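Long-range contacts in soluble lytic transglycosylase B3 (Pseudomonas aeruginosa, PDB 5ANZ), which probably cleaves the glycan strands of peptidoglycan as a lytic transglycosylase, takes part in cell-wall turnover and binds a calcium ion: residues 107-112 against 341-346; 155-160 against 178-183; 368-373 against 380-385. One frame throughout, in Å; residues are numbered along the deposited sequence.

Contact 1 of 3, residues 107-112 against 341-346; sequences LRVRQG and DSFKGG
The Phe343 ring lies against the backbone of helix 106-118: Gly112 C sits over one of its faces, and Arg108 O stands at its edge, near the ring plane. Val109 O approaches obliquely, 3.7 Å from Phe343 CE1. The nearest atom of Gly112 is its CA, 3.7 Å from the same CE1; with no side chain at Gly112, the ring comes directly onto the helix backbone. Phe343 CG stands anti to its own carbonyl carbon (chi1 -61°), which brings the CD1-CE1 side of the ring up to the backbone of 107-112.

Beside the ring, Val109 packs with both methyls on Ser342. Its CG2 is 3.9 Å from Ser342 CB, while CG1 lies 3.8 Å from Ser342 O and 4.3 Å from Phe343 CD1. The serine hydroxyl takes no part in this, being hydrogen-bonded to Leu338 O one turn back in its own helix.

No hydrogen bond links the two segments directly, but just beyond them Gln113 NE2 bonds to Phe343 O. Val138 and Ala139 of helix 134-145, with Tyr147, also touch the Phe343 ring. The C-terminal end of helix 330-343 thus packs on helix 106-118, and the chain leaves it through a Schellman motif: Gly346 N bonds to Asp341 O and Gly345 N to Ser342 O, with Gly345 at positive phi as the C' residue.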
# COMPACT_ATOMS: atom_id res chain seq x y z
N LEU A 107 -12.28 -14.13 8.89
CA LEU A 107 -13.40 -13.83 8.01
C LEU A 107 -12.92 -13.37 6.62
O LEU A 107 -13.51 -13.75 5.60
CB LEU A 107 -14.30 -12.78 8.66
CG LEU A 107 -14.87 -13.27 10.00
CD1 LEU A 107 -15.49 -12.12 10.80
CD2 LEU A 107 -15.89 -14.39 9.77
N ARG A 108 -11.84 -12.59 6.57
CA ARG A 108 -11.31 -12.16 5.28
C ARG A 108 -10.63 -13.32 4.56
O ARG A 108 -10.70 -13.44 3.34
CB ARG A 108 -10.34 -10.98 5.42
CG ARG A 108 -9.81 -10.49 4.05
CD ARG A 108 -9.14 -9.10 4.10
NE ARG A 108 -10.10 -8.04 4.42
CZ ARG A 108 -10.25 -7.50 5.63
NH1 ARG A 108 -9.48 -7.89 6.64
NH2 ARG A 108 -11.17 -6.56 5.83
N VAL A 109 -9.95 -14.17 5.31
CA VAL A 109 -9.31 -15.34 4.70
C VAL A 109 -10.38 -16.22 4.07
O VAL A 109 -10.27 -16.62 2.90
CB VAL A 109 -8.52 -16.17 5.74
CG1 VAL A 109 -7.95 -17.44 5.11
CG2 VAL A 109 -7.42 -15.32 6.39
N ARG A 110 -11.42 -16.54 4.82
CA ARG A 110 -12.41 -17.45 4.27
C ARG A 110 -13.16 -16.80 3.10
O ARG A 110 -13.51 -17.50 2.15
CB ARG A 110 -13.39 -17.93 5.34
CG ARG A 110 -14.34 -16.91 5.88
CD ARG A 110 -15.25 -17.57 6.91
NE ARG A 110 -16.40 -16.75 7.21
CZ ARG A 110 -17.41 -17.13 7.99
NH1 ARG A 110 -17.39 -18.34 8.54
NH2 ARG A 110 -18.42 -16.31 8.21
N GLN A 111 -13.38 -15.48 3.14
CA GLN A 111 -14.08 -14.84 2.01
C GLN A 111 -13.22 -14.92 0.75
O GLN A 111 -13.74 -15.13 -0.35
CB GLN A 111 -14.43 -13.38 2.31
CG GLN A 111 -15.64 -13.15 3.19
CD GLN A 111 -15.90 -11.67 3.46
OE1 GLN A 111 -14.98 -10.84 3.38
NE2 GLN A 111 -17.14 -11.33 3.77
N GLY A 112 -11.90 -14.78 0.92
CA GLY A 112 -10.98 -14.89 -0.21
C GLY A 112 -10.94 -16.31 -0.77
O GLY A 112 -10.88 -16.51 -1.98
N ASP A 341 -0.79 -16.16 1.35
CA ASP A 341 -0.36 -17.44 1.95
C ASP A 341 -1.47 -18.13 2.75
O ASP A 341 -1.60 -19.36 2.76
CB ASP A 341 0.83 -17.21 2.90
CG ASP A 341 2.11 -16.82 2.18
OD1 ASP A 341 2.15 -16.86 0.93
OD2 ASP A 341 3.10 -16.51 2.89
N SER A 342 -2.26 -17.32 3.45
CA SER A 342 -3.33 -17.86 4.29
C SER A 342 -4.38 -18.64 3.51
O SER A 342 -5.01 -19.55 4.03
CB SER A 342 -4.02 -16.72 5.05
OG SER A 342 -3.14 -16.05 5.93
N PHE A 343 -4.60 -18.27 2.25
CA PHE A 343 -5.61 -18.98 1.48
C PHE A 343 -5.28 -20.47 1.35
O PHE A 343 -6.18 -21.29 1.23
CB PHE A 343 -5.76 -18.37 0.07
CG PHE A 343 -6.21 -16.94 0.06
CD1 PHE A 343 -7.09 -16.44 1.01
CD2 PHE A 343 -5.76 -16.08 -0.94
CE1 PHE A 343 -7.50 -15.11 0.98
CE2 PHE A 343 -6.15 -14.73 -0.99
CZ PHE A 343 -7.03 -14.24 -0.04
N LYS A 344 -3.99 -20.78 1.39
CA LYS A 344 -3.52 -22.16 1.24
C LYS A 344 -3.06 -22.74 2.58
O LYS A 344 -2.44 -23.81 2.60
CB LYS A 344 -2.36 -22.23 0.24
CG LYS A 344 -2.74 -21.80 -1.16
CD LYS A 344 -1.68 -22.21 -2.18
CE LYS A 344 -2.31 -22.96 -3.35
NZ LYS A 344 -3.28 -22.13 -4.11
N GLY A 345 -3.38 -22.06 3.67
CA GLY A 345 -3.10 -22.59 4.99
C GLY A 345 -1.81 -22.11 5.62
O GLY A 345 -1.37 -22.64 6.64
N GLY A 346 -1.21 -21.10 5.02
CA GLY A 346 -0.02 -20.50 5.58
C GLY A 346 -0.35 -19.19 6.27
O GLY A 346 -1.44 -19.00 6.80

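Contact 2 of 3, residues 155-160 against 178-183; sequences NVIRSL and LAALKI
The segments 156-160 and 178-183, on helices 156-166 and 170-186, run nearly antiparallel, at 166° with their axes 10.2 Å apart at closest approach, and Ile157 and Ala180 have the nearest CA atoms. Ala180 CB is the hub of the contact, pointing into a group of larger side chains. Ile157 CD1 comes closest to it at 3.8 Å, Val156 CG1 stands 4.2 Å from this same CB, and Leu160 CD1 lies farther off. With CG1 anti to its carbonyl carbon (chi1 -59°), Ile157 sets its terminal methyl against the partner helix, where CD1 also meets Leu181 CD2 at 4.2 Å. The isoleucine and leucine side chains cross at about a right angle. All five residues are buried, and the interface is wholly apolar.

At the start of the first helix Asn155 is the N-cap: its OD1 accepts a bond from Arg158 N at 3.1 Å, in the carbonyl plane on a lone pair, and a weak one from Ile157 N. Helix 66-73 closes in alongside, with Phe73 on Ile157 and Phe69 on Leu181. Helix 209-215 packs on Ala179 and Ile183, and strand 154-155 leads into the first helix, pairing antiparallel with strand 195-196.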
# COMPACT_ATOMS: atom_id res chain seq x y z
N ASN A 155 -18.73 9.75 -4.72
CA ASN A 155 -18.60 10.00 -6.13
C ASN A 155 -17.23 10.57 -6.45
O ASN A 155 -16.82 11.59 -5.86
CB ASN A 155 -19.69 10.96 -6.62
CG ASN A 155 -19.63 11.14 -8.11
OD1 ASN A 155 -18.89 11.99 -8.61
ND2 ASN A 155 -20.37 10.30 -8.85
N VAL A 156 -16.52 9.91 -7.36
CA VAL A 156 -15.12 10.25 -7.65
C VAL A 156 -15.00 11.67 -8.16
O VAL A 156 -14.05 12.38 -7.80
CB VAL A 156 -14.53 9.26 -8.67
CG1 VAL A 156 -13.19 9.75 -9.22
CG2 VAL A 156 -14.39 7.88 -8.01
N ILE A 157 -15.96 12.10 -8.99
CA ILE A 157 -15.88 13.47 -9.52
C ILE A 157 -16.04 14.49 -8.39
O ILE A 157 -15.30 15.47 -8.30
CB ILE A 157 -16.93 13.74 -10.60
CG1 ILE A 157 -16.75 12.75 -11.76
CG2 ILE A 157 -16.85 15.20 -11.07
CD1 ILE A 157 -15.41 12.83 -12.48
N ARG A 158 -16.98 14.23 -7.49
CA ARG A 158 -17.20 15.14 -6.37
C ARG A 158 -15.97 15.19 -5.47
O ARG A 158 -15.53 16.27 -5.06
CB ARG A 158 -18.41 14.72 -5.55
CG ARG A 158 -18.75 15.75 -4.49
CD ARG A 158 -19.96 15.35 -3.65
NE ARG A 158 -20.30 16.40 -2.70
CZ ARG A 158 -21.28 16.31 -1.81
NH1 ARG A 158 -22.01 15.21 -1.73
NH2 ARG A 158 -21.51 17.32 -0.97
N SER A 159 -15.41 14.03 -5.17
CA SER A 159 -14.28 13.99 -4.25
C SER A 159 -13.05 14.69 -4.84
O SER A 159 -12.42 15.51 -4.16
CB SER A 159 -13.93 12.55 -3.88
OG SER A 159 -15.04 11.93 -3.23
N LEU A 160 -12.73 14.39 -6.09
CA LEU A 160 -11.56 15.02 -6.71
C LEU A 160 -11.76 16.52 -6.98
O LEU A 160 -10.80 17.29 -6.88
CB LEU A 160 -11.17 14.30 -8.00
CG LEU A 160 -10.61 12.89 -7.77
CD1 LEU A 160 -10.41 12.17 -9.10
CD2 LEU A 160 -9.32 12.93 -6.97
N LEU A 178 -9.12 15.33 -14.37
CA LEU A 178 -9.14 15.30 -15.83
C LEU A 178 -9.15 13.85 -16.33
O LEU A 178 -9.86 13.50 -17.28
CB LEU A 178 -7.96 16.07 -16.41
CG LEU A 178 -8.10 16.45 -17.87
CD1 LEU A 178 -9.26 17.43 -18.05
CD2 LEU A 178 -6.81 17.02 -18.41
N ALA A 179 -8.37 13.00 -15.66
CA ALA A 179 -8.27 11.61 -16.07
C ALA A 179 -9.60 10.89 -15.86
O ALA A 179 -10.02 10.09 -16.69
CB ALA A 179 -7.15 10.91 -15.30
N ALA A 180 -10.27 11.19 -14.75
CA ALA A 180 -11.59 10.63 -14.48
C ALA A 180 -12.62 11.04 -15.54
O ALA A 180 -13.43 10.22 -15.96
CB ALA A 180 -12.09 11.05 -13.09
N LEU A 181 -12.60 12.30 -15.95
CA LEU A 181 -13.55 12.75 -16.96
C LEU A 181 -13.34 12.01 -18.28
O LEU A 181 -14.30 11.76 -19.00
CB LEU A 181 -13.44 14.27 -17.18
CG LEU A 181 -13.96 15.14 -16.02
CD1 LEU A 181 -13.50 16.59 -16.16
CD2 LEU A 181 -15.48 15.08 -15.97
N LYS A 182 -12.10 11.65 -18.59
CA LYS A 182 -11.82 10.90 -19.81
C LYS A 182 -12.40 9.49 -19.74
O LYS A 182 -12.86 8.95 -20.75
CB LYS A 182 -10.31 10.83 -20.08
CG LYS A 182 -9.69 12.19 -20.30
CD LYS A 182 -8.22 12.08 -20.69
CE LYS A 182 -7.63 13.45 -21.00
NZ LYS A 182 -6.14 13.43 -21.06
N ILE A 183 -12.37 8.92 -18.54
CA ILE A 183 -12.99 7.62 -18.29
C ILE A 183 -14.49 7.70 -18.54
O ILE A 183 -15.07 6.83 -19.21
CB ILE A 183 -12.72 7.14 -16.87
CG1 ILE A 183 -11.21 6.94 -16.67
CG2 ILE A 183 -13.49 5.84 -16.61
CD1 ILE A 183 -10.81 6.56 -15.23

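Contact 3 of 3, residues 368-373 against 380-385; sequences LQRQLA and GAVDGI
Gln369 reaches out from helix 362-374 and holds the loop 380-385 with both ends of its amide. Its OE1 accepts from Gly384 N at 2.7 Å, with an N-H...O angle of 152° and the donor tilted 20° from the carbonyl plane. Its NE2 gives a hydrogen to Asp383 OD1 at 3.1 Å, a bond that stays close to the amide plane and meets the oxygen nearly along its C-O axis. Amide and carboxylate planes are turned 35° against each other. A chain extended beyond CG lets the Gln369 amide reach the loop.

Next to it, Val382 rests on the aliphatic part of Arg370, their side chains crossing at about a right angle, with Val382 CG1 3.8 Å from Arg370 CG.

The second shell fixes the partners. Asp383 OD1 also accepts from Ile385 N at 2.8 Å, an Asx turn, and the two donors arrive from opposite faces of the carboxylate plane. Gly384 takes positive phi, and Arg365 NE, also of helix 362-374, bonds to Gly384 O. Thr390 OG1 of helix 388-401 is a further partner of Gln369 NE2.

One buried, neutral amide thus serves as donor and acceptor at once: the bonds at OE1 and NE2 set its flip and tie the loop to the helix within the putative peptidoglycan-binding domain, while the two N-H groups at Asp383 OD1 probably help offset the carboxylate's charge.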
# COMPACT_ATOMS: atom_id res chain seq x y z
N LEU A 368 10.84 12.96 18.65
CA LEU A 368 11.98 12.06 18.47
C LEU A 368 13.00 12.66 17.52
O LEU A 368 14.21 12.62 17.78
CB LEU A 368 11.53 10.70 17.95
CG LEU A 368 12.69 9.78 17.51
CD1 LEU A 368 13.55 9.44 18.71
CD2 LEU A 368 12.16 8.53 16.84
N GLN A 369 12.51 13.20 16.41
CA GLN A 369 13.40 13.77 15.41
C GLN A 369 14.13 14.99 15.97
O GLN A 369 15.32 15.18 15.69
CB GLN A 369 12.62 14.15 14.15
CG GLN A 369 12.27 12.94 13.27
CD GLN A 369 11.28 13.27 12.17
OE1 GLN A 369 10.42 14.13 12.33
NE2 GLN A 369 11.40 12.57 11.04
N ARG A 370 13.42 15.80 16.76
CA ARG A 370 14.04 16.98 17.35
C ARG A 370 15.08 16.59 18.41
O ARG A 370 16.13 17.24 18.53
CB ARG A 370 12.97 17.90 17.95
CG ARG A 370 12.09 18.58 16.92
CD ARG A 370 11.09 19.52 17.57
NE ARG A 370 10.28 20.25 16.60
CZ ARG A 370 9.04 20.67 16.83
NH1 ARG A 370 8.47 20.44 18.01
NH2 ARG A 370 8.37 21.33 15.89
N GLN A 371 14.80 15.53 19.16
CA GLN A 371 15.72 15.07 20.20
C GLN A 371 16.97 14.45 19.60
O GLN A 371 18.08 14.63 20.12
CB GLN A 371 15.04 14.07 21.13
CG GLN A 371 14.14 14.71 22.19
CD GLN A 371 14.95 15.31 23.32
OE1 GLN A 371 15.18 14.67 24.34
NE2 GLN A 371 15.41 16.55 23.12
N LEU A 372 16.80 13.73 18.49
CA LEU A 372 17.93 13.14 17.79
C LEU A 372 18.86 14.24 17.28
O LEU A 372 20.09 14.17 17.48
CB LEU A 372 17.45 12.27 16.62
CG LEU A 372 16.78 10.94 16.97
CD1 LEU A 372 15.99 10.41 15.79
CD2 LEU A 372 17.82 9.92 17.44
N ALA A 373 18.28 15.24 16.63
CA ALA A 373 19.08 16.34 16.09
C ALA A 373 19.81 17.05 17.21
O ALA A 373 20.96 17.48 17.05
CB ALA A 373 18.20 17.30 15.31
N GLY A 380 17.54 14.47 9.31
CA GLY A 380 17.04 15.19 8.15
C GLY A 380 15.98 16.19 8.60
O GLY A 380 16.13 16.82 9.65
N ALA A 381 14.92 16.32 7.82
CA ALA A 381 13.86 17.28 8.15
C ALA A 381 12.97 16.76 9.28
O ALA A 381 12.77 15.55 9.42
CB ALA A 381 13.03 17.60 6.92
N VAL A 382 12.45 17.68 10.08
CA VAL A 382 11.53 17.34 11.16
C VAL A 382 10.09 17.33 10.66
O VAL A 382 9.38 18.32 10.79
CB VAL A 382 11.65 18.33 12.34
CG1 VAL A 382 10.63 18.00 13.42
CG2 VAL A 382 13.06 18.31 12.91
N ASP A 383 9.66 16.20 10.10
CA ASP A 383 8.35 16.11 9.47
C ASP A 383 7.44 15.08 10.13
O ASP A 383 6.28 14.93 9.75
CB ASP A 383 8.51 15.76 7.98
CG ASP A 383 9.42 14.57 7.75
OD1 ASP A 383 9.70 13.82 8.72
OD2 ASP A 383 9.86 14.38 6.60
N GLY A 384 7.96 14.37 11.13
CA GLY A 384 7.20 13.33 11.79
C GLY A 384 7.15 12.04 11.01
O GLY A 384 6.46 11.09 11.40
N ILE A 385 7.88 11.98 9.90
CA ILE A 385 7.92 10.77 9.09
C ILE A 385 9.21 9.98 9.31
O ILE A 385 10.31 10.47 9.01
CB ILE A 385 7.78 11.09 7.60
CG1 ILE A 385 6.41 11.70 7.33
CG2 ILE A 385 8.00 9.83 6.77
CD1 ILE A 385 6.22 12.15 5.90

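The three contacts lie in separate places, with centres 34 to 39 Å apart, and none touches another. Contact 2 is nested inside the long loop that contact 1 closes, so helices 156-166 and 170-186 come between helix 106-118 and helix 330-343 in the chain. Contact 3 follows both in sequence, in helix 362-374 and the loop after it; contact 1 lies across the chain's centre from it. Contact 2 lies near the N-acetyl-D-glucosamine site: the Leu160 side chain is about 7 Å from that of Ile208, which binds the sugar in another structure of this protein. Contact 1 joins parts far apart in sequence, whereas contacts 2 and 3 are local, within the transglycosylase and putative peptidoglycan-binding ranges respectively.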